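Local atomic coordinates of octopine dehydrogenase (PDB entry 3C7A), a protein that catalyses the NADH-dependent reductive condensation of L-arginine with pyruvate to form D-octopine, a reaction that also runs in reverse. Residues H212-F217 with A243-A248; G370-K375 with T380-R385. All coordinates share one frame; numbering follows the deposited sequence.

Interaction 1. Residues H212-F217 with A243-A248; sequences HPAILF and ADMLTA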
loop_
_atom_site.group_PDB
_atom_site.type_symbol
_atom_site.label_atom_id
_atom_site.label_comp_id
_atom_site.label_asym_id
_atom_site.label_seq_id
_atom_site.Cartn_x
_atom_site.Cartn_y
_atom_site.Cartn_z
ATOM N N HIS A 212 5.491 12.233 2.757
ATOM C CA HIS A 212 5.954 12.830 1.496
ATOM C C HIS A 212 5.358 14.207 1.161
ATOM O O HIS A 212 6.089 15.087 0.696
ATOM C CB HIS A 212 5.804 11.858 0.315
ATOM C CG HIS A 212 6.794 10.734 0.327
ATOM N ND1 HIS A 212 6.460 9.444 -0.024
ATOM C CD2 HIS A 212 8.108 10.704 0.657
ATOM C CE1 HIS A 212 7.525 8.669 0.084
ATOM N NE2 HIS A 212 8.538 9.410 0.496
ATOM N N PRO A 213 4.035 14.401 1.378
ATOM C CA PRO A 213 3.456 15.743 1.212
ATOM C C PRO A 213 4.083 16.823 2.107
ATOM O O PRO A 213 4.152 17.986 1.700
ATOM C CB PRO A 213 1.981 15.536 1.579
ATOM C CG PRO A 213 1.730 14.094 1.319
ATOM C CD PRO A 213 2.997 13.413 1.735
ATOM N N ALA A 214 4.537 16.438 3.301
ATOM C CA ALA A 214 5.166 17.372 4.244
ATOM C C ALA A 214 6.562 17.830 3.807
ATOM O O ALA A 214 6.946 18.978 4.046
ATOM C CB ALA A 214 5.218 16.768 5.647
ATOM N N ILE A 215 7.312 16.927 3.177
ATOM C CA ILE A 215 8.662 17.223 2.679
ATOM C C ILE A 215 8.626 18.168 1.467
ATOM O O ILE A 215 9.483 19.051 1.333
ATOM C CB ILE A 215 9.453 15.915 2.368
ATOM C CG1 ILE A 215 9.749 15.155 3.669
ATOM C CG2 ILE A 215 10.756 16.212 1.611
ATOM C CD1 ILE A 215 10.196 13.711 3.477
ATOM N N LEU A 216 7.628 17.986 0.602
ATOM C CA LEU A 216 7.424 18.859 -0.556
ATOM C C LEU A 216 6.948 20.263 -0.156
ATOM O O LEU A 216 7.358 21.258 -0.763
ATOM C CB LEU A 216 6.447 18.223 -1.555
ATOM C CG LEU A 216 6.910 16.992 -2.348
ATOM C CD1 LEU A 216 5.721 16.275 -2.974
ATOM C CD2 LEU A 216 7.940 17.356 -3.417
ATOM N N PHE A 217 6.092 20.330 0.864
ATOM C CA PHE A 217 5.588 21.601 1.400
ATOM C C PHE A 217 6.677 22.399 2.127
ATOM O O PHE A 217 6.684 23.630 2.084
ATOM C CB PHE A 217 4.388 21.358 2.330
ATOM C CG PHE A 217 3.809 22.615 2.937
ATOM C CD1 PHE A 217 2.975 23.448 2.194
ATOM C CD2 PHE A 217 4.089 22.957 4.258
ATOM C CE1 PHE A 217 2.436 24.608 2.754
ATOM C CE2 PHE A 217 3.555 24.114 4.829
ATOM C CZ PHE A 217 2.728 24.942 4.074
ATOM N N ALA A 243 10.734 19.411 10.584
ATOM C CA ALA A 243 10.821 18.378 11.622
ATOM C C ALA A 243 9.733 18.524 12.694
ATOM O O ALA A 243 9.212 17.524 13.194
ATOM C CB ALA A 243 12.207 18.375 12.259
ATOM N N ASP A 244 9.397 19.769 13.034
ATOM C CA ASP A 244 8.326 20.062 13.992
ATOM C C ASP A 244 6.936 19.772 13.413
ATOM O O ASP A 244 6.006 19.448 14.155
ATOM C CB ASP A 244 8.406 21.520 14.469
ATOM C CG ASP A 244 9.621 21.791 15.352
ATOM O OD1 ASP A 244 10.232 20.831 15.871
ATOM O OD2 ASP A 244 9.964 22.979 15.532
ATOM N N MET A 245 6.807 19.899 12.093
ATOM C CA MET A 245 5.570 19.567 11.381
ATOM C C MET A 245 5.278 18.064 11.442
ATOM O O MET A 245 4.127 17.656 11.623
ATOM C CB MET A 245 5.650 20.047 9.924
ATOM C CG MET A 245 4.500 19.597 9.021
ATOM S SD MET A 245 2.914 20.355 9.415
ATOM C CE MET A 245 3.069 21.928 8.570
ATOM N N LEU A 246 6.327 17.255 11.296
ATOM C CA LEU A 246 6.208 15.794 11.342
ATOM C C LEU A 246 5.789 15.281 12.724
ATOM O O LEU A 246 5.007 14.330 12.827
ATOM C CB LEU A 246 7.518 15.127 10.891
ATOM C CG LEU A 246 7.942 15.270 9.422
ATOM C CD1 LEU A 246 9.420 14.940 9.247
ATOM C CD2 LEU A 246 7.084 14.409 8.490
ATOM N N THR A 247 6.310 15.915 13.776
ATOM C CA THR A 247 5.975 15.560 15.162
ATOM C C THR A 247 4.501 15.844 15.480
ATOM O O THR A 247 3.841 15.044 16.151
ATOM C CB THR A 247 6.898 16.293 16.178
ATOM O OG1 THR A 247 8.270 16.016 15.871
ATOM C CG2 THR A 247 6.615 15.844 17.610
ATOM N N ALA A 248 3.995 16.973 14.985
ATOM C CA ALA A 248 2.607 17.385 15.212
ATOM C C ALA A 248 1.588 16.464 14.533
ATOM O O ALA A 248 0.525 16.187 15.096
ATOM C CB ALA A 248 2.402 18.829 14.770
#

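Interaction 2. Residues G370-K375 with T380-R385; sequences GALTGK and TRCPQR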
loop_
_atom_site.group_PDB
_atom_site.type_symbol
_atom_site.label_atom_id
_atom_site.label_comp_id
_atom_site.label_asym_id
_atom_site.label_seq_id
_atom_site.Cartn_x
_atom_site.Cartn_y
_atom_site.Cartn_z
ATOM N N GLY A 370 -14.020 22.218 5.639
ATOM C CA GLY A 370 -14.016 21.191 6.683
ATOM C C GLY A 370 -14.943 20.010 6.438
ATOM O O GLY A 370 -15.100 19.154 7.312
ATOM N N ALA A 371 -15.550 19.960 5.254
ATOM C CA ALA A 371 -16.484 18.888 4.896
ATOM C C ALA A 371 -16.068 18.143 3.624
ATOM O O ALA A 371 -15.404 18.706 2.752
ATOM C CB ALA A 371 -17.900 19.442 4.753
ATOM N N LEU A 372 -16.470 16.876 3.530
ATOM C CA LEU A 372 -16.135 16.029 2.381
ATOM C C LEU A 372 -17.167 16.176 1.256
ATOM O O LEU A 372 -17.973 15.272 1.013
ATOM C CB LEU A 372 -16.002 14.560 2.812
ATOM C CG LEU A 372 -14.932 14.172 3.843
ATOM C CD1 LEU A 372 -15.247 12.815 4.462
ATOM C CD2 LEU A 372 -13.530 14.176 3.238
ATOM N N THR A 373 -17.132 17.321 0.575
ATOM C CA THR A 373 -18.110 17.646 -0.474
ATOM C C THR A 373 -17.455 18.086 -1.790
ATOM O O THR A 373 -18.104 18.711 -2.637
ATOM C CB THR A 373 -19.100 18.747 -0.009
ATOM O OG1 THR A 373 -18.369 19.904 0.417
ATOM C CG2 THR A 373 -19.983 18.251 1.137
ATOM N N GLY A 374 -16.177 17.750 -1.957
ATOM C CA GLY A 374 -15.398 18.158 -3.126
ATOM C C GLY A 374 -15.872 17.588 -4.452
ATOM O O GLY A 374 -16.576 16.575 -4.491
ATOM N N LYS A 375 -15.471 18.249 -5.538
ATOM C CA LYS A 375 -15.855 17.873 -6.904
ATOM C C LYS A 375 -15.462 16.435 -7.270
ATOM O O LYS A 375 -16.216 15.737 -7.954
ATOM C CB LYS A 375 -15.253 18.873 -7.906
ATOM C CG LYS A 375 -15.848 18.837 -9.314
ATOM C CD LYS A 375 -15.046 17.934 -10.243
ATOM C CE LYS A 375 -15.781 17.684 -11.549
ATOM N NZ LYS A 375 -15.147 16.583 -12.332
ATOM N N THR A 380 -12.311 8.629 -4.307
ATOM C CA THR A 380 -11.549 8.285 -3.095
ATOM C C THR A 380 -12.078 7.016 -2.407
ATOM O O THR A 380 -13.028 6.392 -2.887
ATOM C CB THR A 380 -11.517 9.453 -2.069
ATOM O OG1 THR A 380 -12.823 9.652 -1.513
ATOM C CG2 THR A 380 -11.031 10.749 -2.716
ATOM N N ARG A 381 -11.460 6.655 -1.281
ATOM C CA ARG A 381 -11.815 5.448 -0.525
ATOM C C ARG A 381 -12.314 5.713 0.907
ATOM O O ARG A 381 -12.321 4.797 1.737
ATOM C CB ARG A 381 -10.620 4.492 -0.469
ATOM C CG ARG A 381 -10.465 3.557 -1.655
ATOM C CD ARG A 381 -9.116 2.857 -1.560
ATOM N NE ARG A 381 -9.081 1.576 -2.258
ATOM C CZ ARG A 381 -8.051 0.732 -2.232
ATOM N NH1 ARG A 381 -6.954 1.018 -1.540
ATOM N NH2 ARG A 381 -8.119 -0.408 -2.904
ATOM N N CYS A 382 -12.721 6.950 1.199
ATOM C CA CYS A 382 -13.259 7.289 2.525
ATOM C C CYS A 382 -14.560 6.519 2.806
ATOM O O CYS A 382 -15.359 6.312 1.890
ATOM C CB CYS A 382 -13.456 8.807 2.681
ATOM S SG CYS A 382 -14.708 9.578 1.613
ATOM N N PRO A 383 -14.759 6.066 4.063
ATOM C CA PRO A 383 -15.926 5.245 4.433
ATOM C C PRO A 383 -17.297 5.846 4.098
ATOM O O PRO A 383 -18.237 5.096 3.819
ATOM C CB PRO A 383 -15.774 5.065 5.952
ATOM C CG PRO A 383 -14.772 6.090 6.383
ATOM C CD PRO A 383 -13.865 6.282 5.216
ATOM N N GLN A 384 -17.405 7.176 4.121
ATOM C CA GLN A 384 -18.670 7.872 3.837
ATOM C C GLN A 384 -19.105 7.776 2.370
ATOM O O GLN A 384 -20.292 7.911 2.062
ATOM C CB GLN A 384 -18.598 9.344 4.266
ATOM C CG GLN A 384 -18.600 9.576 5.780
ATOM C CD GLN A 384 -17.220 9.449 6.419
ATOM O OE1 GLN A 384 -16.216 9.209 5.741
ATOM N NE2 GLN A 384 -17.167 9.615 7.737
ATOM N N ARG A 385 -18.141 7.544 1.479
ATOM C CA ARG A 385 -18.407 7.370 0.047
ATOM C C ARG A 385 -19.256 6.122 -0.227
ATOM O O ARG A 385 -20.004 6.077 -1.208
ATOM C CB ARG A 385 -17.087 7.290 -0.734
ATOM C CG ARG A 385 -17.237 7.285 -2.250
ATOM C CD ARG A 385 -16.491 6.109 -2.867
ATOM N NE ARG A 385 -16.664 6.027 -4.318
ATOM C CZ ARG A 385 -17.696 5.450 -4.933
ATOM N NH1 ARG A 385 -17.746 5.433 -6.259
ATOM N NH2 ARG A 385 -18.680 4.892 -4.235
#

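Interaction 1. Residues H212-F217 with A243-A248
L246 starts with CG anti to its own carbonyl carbon (chi1 -68°), and its second torsion continues the chain through CD1, so that the other methyl, CD2, is the branch presented to A214. F217 is extended from its backbone N (chi1 180°), which brings the CE2 corner of its ring to the CE methyl at the end of the M245 side chain. Three apolar approaches result. A214 CB lies 4.1 Å from L246 CD2, the closest meeting of the two segments, and 4.5 Å from M245 CG, so the small alanine methyl faces two neighbouring side chains of the other helix. F217 CE2 is 4.4 Å from M245 CE, which reaches the ring obliquely.

Helices 211-220 and 240-263 form a near-antiparallel pair in the alpha-helical domain of the opine dehydrogenase family; locally their axes approach to 10.2 Å with 153° between their N-to-C directions. Backbones come nearest at A214 and L246, whose CA atoms are 7.3 Å apart; A214 contributes just a methyl there, consistent with the close approach. The two segments together bury 148 Å², a modest apolar interface. Helix 349-362 adds a third partner: W357 makes a T-shaped contact with the F217 ring, L354 also touches F217, and K353 touches M245. The catalytic H212, which also binds pyruvate, is carried by the same helix as A214, but its CB points away from 243-248 and its side chain takes no part in the contact. Its NE2 is instead hydrogen-bonded to Y235 OH, and its ring meets Y325 edge-to-face.

Interaction 2. Residues G370-K375 with T380-R385
L372 reaches across to C382 and Q384 with one methyl branch, and its atoms can be followed outwards. L372 CB points toward 380-385 but is still 5.3 Å from C382 SG, beyond contact. CG, set anti to the carbonyl carbon (chi1 -61°), comes only slightly nearer. L372 CD1 completes the approach: it sits 4.3 Å from C382 SG and 3.9 Å from Q384 OE1, lying between the sulphur and the amide oxygen at van der Waals range. L372 CD2, the other branch, stays 5.0 Å from C382 SG. The leucine side chain also touches I342 of helix 330-344.

The backbone at L372 is the centre of an inverse gamma turn, with a weak T373 N to A371 O bond of 3.1 Å. Across from it, Q384 is bent at chi2 (84°), and its side chain crosses that of L372 at about a right angle. Both segments belong to the long loop between helices 349-362 and 391-396, whose two arms meet here beside helix 330-344.

Q384 NE2 donates to G339 O of that same helix, a bond that should limit rotation of the amide and keep OE1 on the leucine side. Since a methyl offers OE1 no conventional donor and meets the sulphur without a polar bond, the contact implies dispersion and shape, with the directional hold on Q384 supplied by helix 330-344.

In the fold
Interaction 1 comes wholly earlier in the chain than interaction 2, and the two do not touch: their centres are 23 Å apart and their nearest atoms about 14 Å. Each centre is about 20 Å from that of the chain. Interaction 1 joins helices 211-220 and 240-263 within the alpha-helical family domain, whereas interaction 2 brings together two parts of the loop that follows helix 349-362. That helix relates the two, packing on interaction 1 and leading into the loop of interaction 2. Segment 212-217 carries active-site H212, though that residue is not part of the contact; interaction 2 lies away from the cofactor and substrate sites, as packing of the loop between helices 349-362 and 391-396 beside helix 330-344.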